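Local coordinates for protein myosin-17 (Arabidopsis thaliana, PDB 7KFL) that probably moves organelles and vesicles along actin filaments as a plant class XI myosin, its cargo-binding globular tail being the part described here, at residues N71-A82 against L228-L238. Numbering follows the deposited sequence.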
ATOM      1  N   ASN A  71      -1.726 -15.088   0.296  1.00 63.63           N
ATOM      2  CA  ASN A  71      -0.812 -14.080  -0.305  1.00 62.33           C
ATOM      3  C   ASN A  71      -0.614 -14.378  -1.796  1.00 62.43           C
ATOM      4  O   ASN A  71      -0.693 -13.428  -2.600  1.00 61.82           O
ATOM      5  CB  ASN A  71       0.522 -13.997   0.442  1.00 61.47           C
ATOM      6  CG  ASN A  71       0.505 -12.962   1.546  1.00 60.62           C
ATOM      7  OD1 ASN A  71      -0.078 -11.892   1.388  1.00 59.25           O
ATOM      8  ND2 ASN A  71       1.147 -13.263   2.662  1.00 61.62           N
ATOM      9  N   GLU A  72      -0.372 -15.645  -2.143  1.00 63.34           N
ATOM     10  CA  GLU A  72      -0.098 -16.090  -3.536  1.00 63.32           C
ATOM     11  C   GLU A  72      -1.365 -15.921  -4.382  1.00 60.77           C
ATOM     12  O   GLU A  72      -1.260 -15.361  -5.492  1.00 61.22           O
ATOM     13  CB  GLU A  72       0.391 -17.539  -3.552  1.00 66.39           C
ATOM     14  CG  GLU A  72       1.711 -17.742  -2.827  1.00 68.40           C
ATOM     15  CD  GLU A  72       2.284 -19.145  -2.939  1.00 71.50           C
ATOM     16  OE1 GLU A  72       2.224 -19.722  -4.048  1.00 72.40           O
ATOM     17  OE2 GLU A  72       2.788 -19.662  -1.916  1.00 73.79           O
ATOM     18  N   VAL A  73      -2.512 -16.373  -3.866  1.00 58.10           N
ATOM     19  CA  VAL A  73      -3.835 -16.315  -4.560  1.00 56.21           C
ATOM     20  C   VAL A  73      -4.301 -14.853  -4.668  1.00 54.09           C
ATOM     21  O   VAL A  73      -4.990 -14.537  -5.663  1.00 53.98           O
ATOM     22  CB  VAL A  73      -4.882 -17.211  -3.866  1.00 56.19           C
ATOM     23  CG1 VAL A  73      -5.230 -16.731  -2.466  1.00 56.21           C
ATOM     24  CG2 VAL A  73      -6.143 -17.362  -4.702  1.00 56.10           C
ATOM     25  N   LEU A  74      -3.941 -13.997  -3.702  1.00 51.54           N
ATOM     26  CA  LEU A  74      -4.288 -12.547  -3.701  1.00 50.26           C
ATOM     27  C   LEU A  74      -3.476 -11.812  -4.772  1.00 49.38           C
ATOM     28  O   LEU A  74      -4.079 -11.041  -5.539  1.00 49.86           O
ATOM     29  CB  LEU A  74      -4.029 -11.938  -2.321  1.00 50.21           C
ATOM     30  CG  LEU A  74      -5.161 -12.091  -1.305  1.00 49.88           C
ATOM     31  CD1 LEU A  74      -4.669 -11.773   0.097  1.00 49.70           C
ATOM     32  CD2 LEU A  74      -6.344 -11.208  -1.669  1.00 49.41           C
ATOM     33  N   ALA A  75      -2.159 -12.023  -4.802  1.00 49.50           N
ATOM     34  CA  ALA A  75      -1.230 -11.425  -5.793  1.00 49.49           C
ATOM     35  C   ALA A  75      -1.660 -11.839  -7.205  1.00 49.22           C
ATOM     36  O   ALA A  75      -1.641 -10.978  -8.114  1.00 48.57           O
ATOM     37  CB  ALA A  75       0.188 -11.850  -5.494  1.00 49.60           C
ATOM     38  N   TYR A  76      -2.052 -13.109  -7.362  1.00 49.25           N
ATOM     39  CA  TYR A  76      -2.545 -13.712  -8.628  1.00 49.23           C
ATOM     40  C   TYR A  76      -3.795 -12.966  -9.102  1.00 48.78           C
ATOM     41  O   TYR A  76      -3.827 -12.513 -10.263  1.00 48.10           O
ATOM     42  CB  TYR A  76      -2.842 -15.203  -8.439  1.00 49.64           C
ATOM     43  CG  TYR A  76      -3.304 -15.905  -9.691  1.00 50.32           C
ATOM     44  CD1 TYR A  76      -2.413 -16.202 -10.712  1.00 51.12           C
ATOM     45  CD2 TYR A  76      -4.630 -16.267  -9.864  1.00 49.86           C
ATOM     46  CE1 TYR A  76      -2.827 -16.841 -11.871  1.00 51.10           C
ATOM     47  CE2 TYR A  76      -5.061 -16.907 -11.017  1.00 50.31           C
ATOM     48  CZ  TYR A  76      -4.156 -17.195 -12.024  1.00 50.86           C
ATOM     49  OH  TYR A  76      -4.573 -17.823 -13.162  1.00 51.05           O
ATOM     50  N   TRP A  77      -4.790 -12.834  -8.219  1.00 48.81           N
ATOM     51  CA  TRP A  77      -6.124 -12.259  -8.545  1.00 48.42           C
ATOM     52  C   TRP A  77      -6.071 -10.727  -8.588  1.00 47.79           C
ATOM     53  O   TRP A  77      -6.974 -10.139  -9.208  1.00 47.09           O
ATOM     54  CB  TRP A  77      -7.199 -12.779  -7.583  1.00 48.19           C
ATOM     55  CG  TRP A  77      -7.715 -14.123  -7.990  1.00 48.41           C
ATOM     56  CD1 TRP A  77      -7.688 -15.279  -7.267  1.00 48.69           C
ATOM     57  CD2 TRP A  77      -8.301 -14.457  -9.259  1.00 48.44           C
ATOM     58  NE1 TRP A  77      -8.238 -16.304  -7.988  1.00 49.03           N
ATOM     59  CE2 TRP A  77      -8.621 -15.831  -9.215  1.00 48.69           C
ATOM     60  CE3 TRP A  77      -8.593 -13.731 -10.419  1.00 48.60           C
ATOM     61  CZ2 TRP A  77      -9.219 -16.485 -10.290  1.00 49.16           C
ATOM     62  CZ3 TRP A  77      -9.189 -14.378 -11.480  1.00 48.52           C
ATOM     63  CH2 TRP A  77      -9.496 -15.737 -11.413  1.00 48.93           C
ATOM     64  N   LEU A  78      -5.060 -10.103  -7.981  1.00 48.03           N
ATOM     65  CA  LEU A  78      -4.803  -8.649  -8.160  1.00 49.40           C
ATOM     66  C   LEU A  78      -4.406  -8.394  -9.618  1.00 50.61           C
ATOM     67  O   LEU A  78      -5.040  -7.538 -10.264  1.00 50.16           O
ATOM     68  CB  LEU A  78      -3.701  -8.178  -7.207  1.00 49.39           C
ATOM     69  CG  LEU A  78      -3.362  -6.692  -7.315  1.00 49.49           C
ATOM     70  CD1 LEU A  78      -4.359  -5.856  -6.531  1.00 49.61           C
ATOM     71  CD2 LEU A  78      -1.944  -6.416  -6.845  1.00 49.87           C
ATOM     72  N   SER A  79      -3.398  -9.123 -10.109  1.00 52.87           N
ATOM     73  CA  SER A  79      -2.846  -8.995 -11.484  1.00 54.25           C
ATOM     74  C   SER A  79      -3.936  -9.288 -12.523  1.00 54.39           C
ATOM     75  O   SER A  79      -4.004  -8.551 -13.526  1.00 55.53           O
ATOM     76  CB  SER A  79      -1.655  -9.891 -11.676  1.00 55.58           C
ATOM     77  OG  SER A  79      -0.962  -9.555 -12.870  1.00 57.00           O
ATOM     78  N   ASN A  80      -4.766 -10.308 -12.279  1.00 53.45           N
ATOM     79  CA  ASN A  80      -5.851 -10.748 -13.199  1.00 53.07           C
ATOM     80  C   ASN A  80      -6.998  -9.731 -13.192  1.00 52.64           C
ATOM     81  O   ASN A  80      -7.454  -9.355 -14.291  1.00 52.58           O
ATOM     82  CB  ASN A  80      -6.358 -12.150 -12.854  1.00 53.36           C
ATOM     83  CG  ASN A  80      -5.577 -13.229 -13.572  1.00 53.88           C
ATOM     84  OD1 ASN A  80      -5.776 -13.445 -14.765  1.00 55.06           O
ATOM     85  ND2 ASN A  80      -4.675 -13.892 -12.867  1.00 54.04           N
ATOM     86  N   SER A  81      -7.460  -9.317 -12.009  1.00 51.82           N
ATOM     87  CA  SER A  81      -8.576  -8.353 -11.835  1.00 51.27           C
ATOM     88  C   SER A  81      -8.228  -7.032 -12.528  1.00 50.91           C
ATOM     89  O   SER A  81      -9.092  -6.501 -13.251  1.00 51.63           O
ATOM     90  CB  SER A  81      -8.897  -8.141 -10.383  1.00 50.89           C
ATOM     91  OG  SER A  81      -9.205  -9.374  -9.755  1.00 51.63           O
ATOM     92  N   ALA A  82      -7.008  -6.536 -12.315  1.00 50.72           N
ATOM     93  CA  ALA A  82      -6.498  -5.272 -12.898  1.00 52.03           C
ATOM     94  C   ALA A  82      -6.577  -5.344 -14.428  1.00 52.61           C
ATOM     95  O   ALA A  82      -7.092  -4.384 -15.032  1.00 52.44           O
ATOM     96  CB  ALA A  82      -5.089  -5.010 -12.418  1.00 52.22           C
ATOM     97  N   LEU A 228       6.809 -11.306  -4.853  1.00 51.53           N
ATOM     98  CA  LEU A 228       5.546 -12.079  -5.016  1.00 51.29           C
ATOM     99  C   LEU A 228       4.633 -11.378  -6.029  1.00 51.75           C
ATOM    100  O   LEU A 228       3.895 -12.082  -6.747  1.00 52.23           O
ATOM    101  CB  LEU A 228       4.852 -12.201  -3.656  1.00 50.73           C
ATOM    102  CG  LEU A 228       3.470 -12.853  -3.671  1.00 50.29           C
ATOM    103  CD1 LEU A 228       3.540 -14.274  -4.210  1.00 50.70           C
ATOM    104  CD2 LEU A 228       2.858 -12.843  -2.280  1.00 50.29           C
ATOM    105  N   MET A 229       4.661 -10.045  -6.060  1.00 52.30           N
ATOM    106  CA  MET A 229       3.825  -9.223  -6.975  1.00 52.90           C
ATOM    107  C   MET A 229       4.543  -9.065  -8.320  1.00 53.34           C
ATOM    108  O   MET A 229       3.843  -8.908  -9.336  1.00 54.30           O
ATOM    109  CB  MET A 229       3.530  -7.855  -6.356  1.00 53.68           C
ATOM    110  CG  MET A 229       2.535  -7.935  -5.210  1.00 54.17           C
ATOM    111  SD  MET A 229       2.036  -6.314  -4.591  1.00 55.70           S
ATOM    112  CE  MET A 229       3.576  -5.741  -3.878  1.00 55.83           C
ATOM    113  N   LYS A 230       5.877  -9.123  -8.329  1.00 53.94           N
ATOM    114  CA  LYS A 230       6.698  -9.105  -9.570  1.00 54.69           C
ATOM    115  C   LYS A 230       6.546 -10.452 -10.290  1.00 54.20           C
ATOM    116  O   LYS A 230       6.434 -10.442 -11.532  1.00 54.57           O
ATOM    117  CB  LYS A 230       8.157  -8.776  -9.241  1.00 56.10           C
ATOM    118  CG  LYS A 230       8.401  -7.324  -8.854  1.00 57.07           C
ATOM    119  CD  LYS A 230       9.822  -7.031  -8.435  1.00 58.38           C
ATOM    120  CE  LYS A 230      10.789  -7.051  -9.599  1.00 60.07           C
ATOM    121  NZ  LYS A 230      12.126  -6.544  -9.207  1.00 61.28           N
ATOM    122  N   ALA A 231       6.514 -11.555  -9.532  1.00 53.06           N
ATOM    123  CA  ALA A 231       6.304 -12.938 -10.027  1.00 52.31           C
ATOM    124  C   ALA A 231       4.921 -13.062 -10.673  1.00 51.81           C
ATOM    125  O   ALA A 231       4.790 -13.844 -11.635  1.00 52.63           O
ATOM    126  CB  ALA A 231       6.452 -13.924  -8.894  1.00 52.39           C
ATOM    127  N   ASN A 232       3.935 -12.326 -10.146  1.00 50.70           N
ATOM    128  CA  ASN A 232       2.523 -12.320 -10.618  1.00 49.51           C
ATOM    129  C   ASN A 232       2.298 -11.141 -11.574  1.00 50.11           C
ATOM    130  O   ASN A 232       1.127 -10.860 -11.891  1.00 49.95           O
ATOM    131  CB  ASN A 232       1.552 -12.302  -9.436  1.00 48.28           C
ATOM    132  CG  ASN A 232       1.285 -13.686  -8.887  1.00 47.82           C
ATOM    133  OD1 ASN A 232       0.643 -14.497  -9.548  1.00 47.95           O
ATOM    134  ND2 ASN A 232       1.771 -13.972  -7.689  1.00 47.35           N
ATOM    135  N   ASN A 233       3.375 -10.491 -12.031  1.00 51.20           N
ATOM    136  CA  ASN A 233       3.346  -9.373 -13.015  1.00 52.14           C
ATOM    137  C   ASN A 233       2.252  -8.370 -12.634  1.00 52.32           C
ATOM    138  O   ASN A 233       1.518  -7.915 -13.535  1.00 51.83           O
ATOM    139  CB  ASN A 233       3.181  -9.899 -14.442  1.00 52.58           C
ATOM    140  CG  ASN A 233       4.445 -10.554 -14.956  1.00 53.33           C
ATOM    141  OD1 ASN A 233       5.401  -9.867 -15.304  1.00 54.15           O
ATOM    142  ND2 ASN A 233       4.464 -11.876 -14.996  1.00 53.76           N
ATOM    143  N   ALA A 234       2.155  -8.038 -11.345  1.00 53.18           N
ATOM    144  CA  ALA A 234       1.283  -6.967 -10.813  1.00 53.53           C
ATOM    145  C   ALA A 234       1.704  -5.650 -11.458  1.00 54.71           C
ATOM    146  O   ALA A 234       2.896  -5.348 -11.501  1.00 55.43           O
ATOM    147  CB  ALA A 234       1.389  -6.907  -9.309  1.00 52.96           C
ATOM    148  N   PRO A 235       0.763  -4.839 -11.997  1.00 55.11           N
ATOM    149  CA  PRO A 235       1.123  -3.597 -12.682  1.00 55.41           C
ATOM    150  C   PRO A 235       1.898  -2.672 -11.745  1.00 55.70           C
ATOM    151  O   PRO A 235       1.409  -2.339 -10.668  1.00 55.11           O
ATOM    152  CB  PRO A 235      -0.221  -2.987 -13.110  1.00 54.99           C
ATOM    153  CG  PRO A 235      -1.253  -3.681 -12.241  1.00 54.33           C
ATOM    154  CD  PRO A 235      -0.691  -5.059 -11.966  1.00 54.24           C
ATOM    155  N   PRO A 236       3.131  -2.248 -12.113  1.00 56.81           N
ATOM    156  CA  PRO A 236       3.986  -1.474 -11.208  1.00 57.07           C
ATOM    157  C   PRO A 236       3.248  -0.348 -10.463  1.00 57.37           C
ATOM    158  O   PRO A 236       3.515  -0.159  -9.290  1.00 57.57           O
ATOM    159  CB  PRO A 236       5.049  -0.897 -12.154  1.00 57.42           C
ATOM    160  CG  PRO A 236       5.169  -1.934 -13.248  1.00 57.69           C
ATOM    161  CD  PRO A 236       3.770  -2.488 -13.418  1.00 57.21           C
ATOM    162  N   PHE A 237       2.344   0.352 -11.158  1.00 57.96           N
ATOM    163  CA  PHE A 237       1.493   1.451 -10.627  1.00 57.73           C
ATOM    164  C   PHE A 237       0.816   1.015  -9.319  1.00 56.23           C
ATOM    165  O   PHE A 237       0.893   1.764  -8.326  1.00 55.46           O
ATOM    166  CB  PHE A 237       0.459   1.872 -11.674  1.00 59.12           C
ATOM    167  CG  PHE A 237      -0.532   2.904 -11.200  1.00 60.56           C
ATOM    168  CD1 PHE A 237      -1.681   2.524 -10.520  1.00 61.00           C
ATOM    169  CD2 PHE A 237      -0.315   4.256 -11.426  1.00 62.08           C
ATOM    170  CE1 PHE A 237      -2.588   3.472 -10.075  1.00 61.69           C
ATOM    171  CE2 PHE A 237      -1.225   5.203 -10.983  1.00 62.61           C
ATOM    172  CZ  PHE A 237      -2.362   4.809 -10.310  1.00 62.81           C
ATOM    173  N   LEU A 238       0.161  -0.150  -9.325  1.00 55.30           N
ATOM    174  CA  LEU A 238      -0.560  -0.698  -8.141  1.00 54.86           C
ATOM    175  C   LEU A 238       0.440  -1.038  -7.031  1.00 54.17           C
ATOM    176  O   LEU A 238       0.079  -0.862  -5.855  1.00 52.71           O
ATOM    177  CB  LEU A 238      -1.370  -1.939  -8.535  1.00 54.54           C
ATOM    178  CG  LEU A 238      -2.771  -1.688  -9.091  1.00 54.75           C
ATOM    179  CD1 LEU A 238      -3.613  -2.953  -9.002  1.00 54.80           C
ATOM    180  CD2 LEU A 238      -3.470  -0.548  -8.366  1.00 54.93           C
TER
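Tyr-76 and Asn-232 meet across the contact at the tyrosine's edge: Asn-232 OD1 lies in the ring plane, 3.7 Å from Tyr-76 CD1, with ring and amide planes 74° apart. Over one ring face sits Asn-80 ND2, which also donates to Tyr-76 O, while Tyr-76 CD2 rests on a face of the Trp-77 ring. Asn-232 ND2 donates a hydrogen bond to Leu-228 O (3.0 Å) and touches Ala-75 CB, whereas OD1 is hydrogen-bonded to Tyr-25 OH. With CG beside its own backbone N (chi1 -84°), the amide folds back over the end of helix 205-231, where Asn-233, at positive phi, is the C-prime residue of a Schellman motif. One turn along helix 71-89 from Ala-75, Ser-79 OG donates to Asn-232 O (2.7 Å), approaching the carbonyl nearly end-on (C=O...OG angle 161°). Apolar contacts flank this polar centre: Leu-228 CG on Ala-75 CB at 3.9 Å, and Leu-78 CD1 against Leu-238 CD1 at the start of helix 236-260. Replacing Asn-232 with an alanine would probably leave Leu-228 O and Tyr-25 OH without this partner and open a gap beside Tyr-76. Backbone bonds thus close the turn, and the Ser-79 and Asn-232 side-chain bonds probably steady it against helix 71-89.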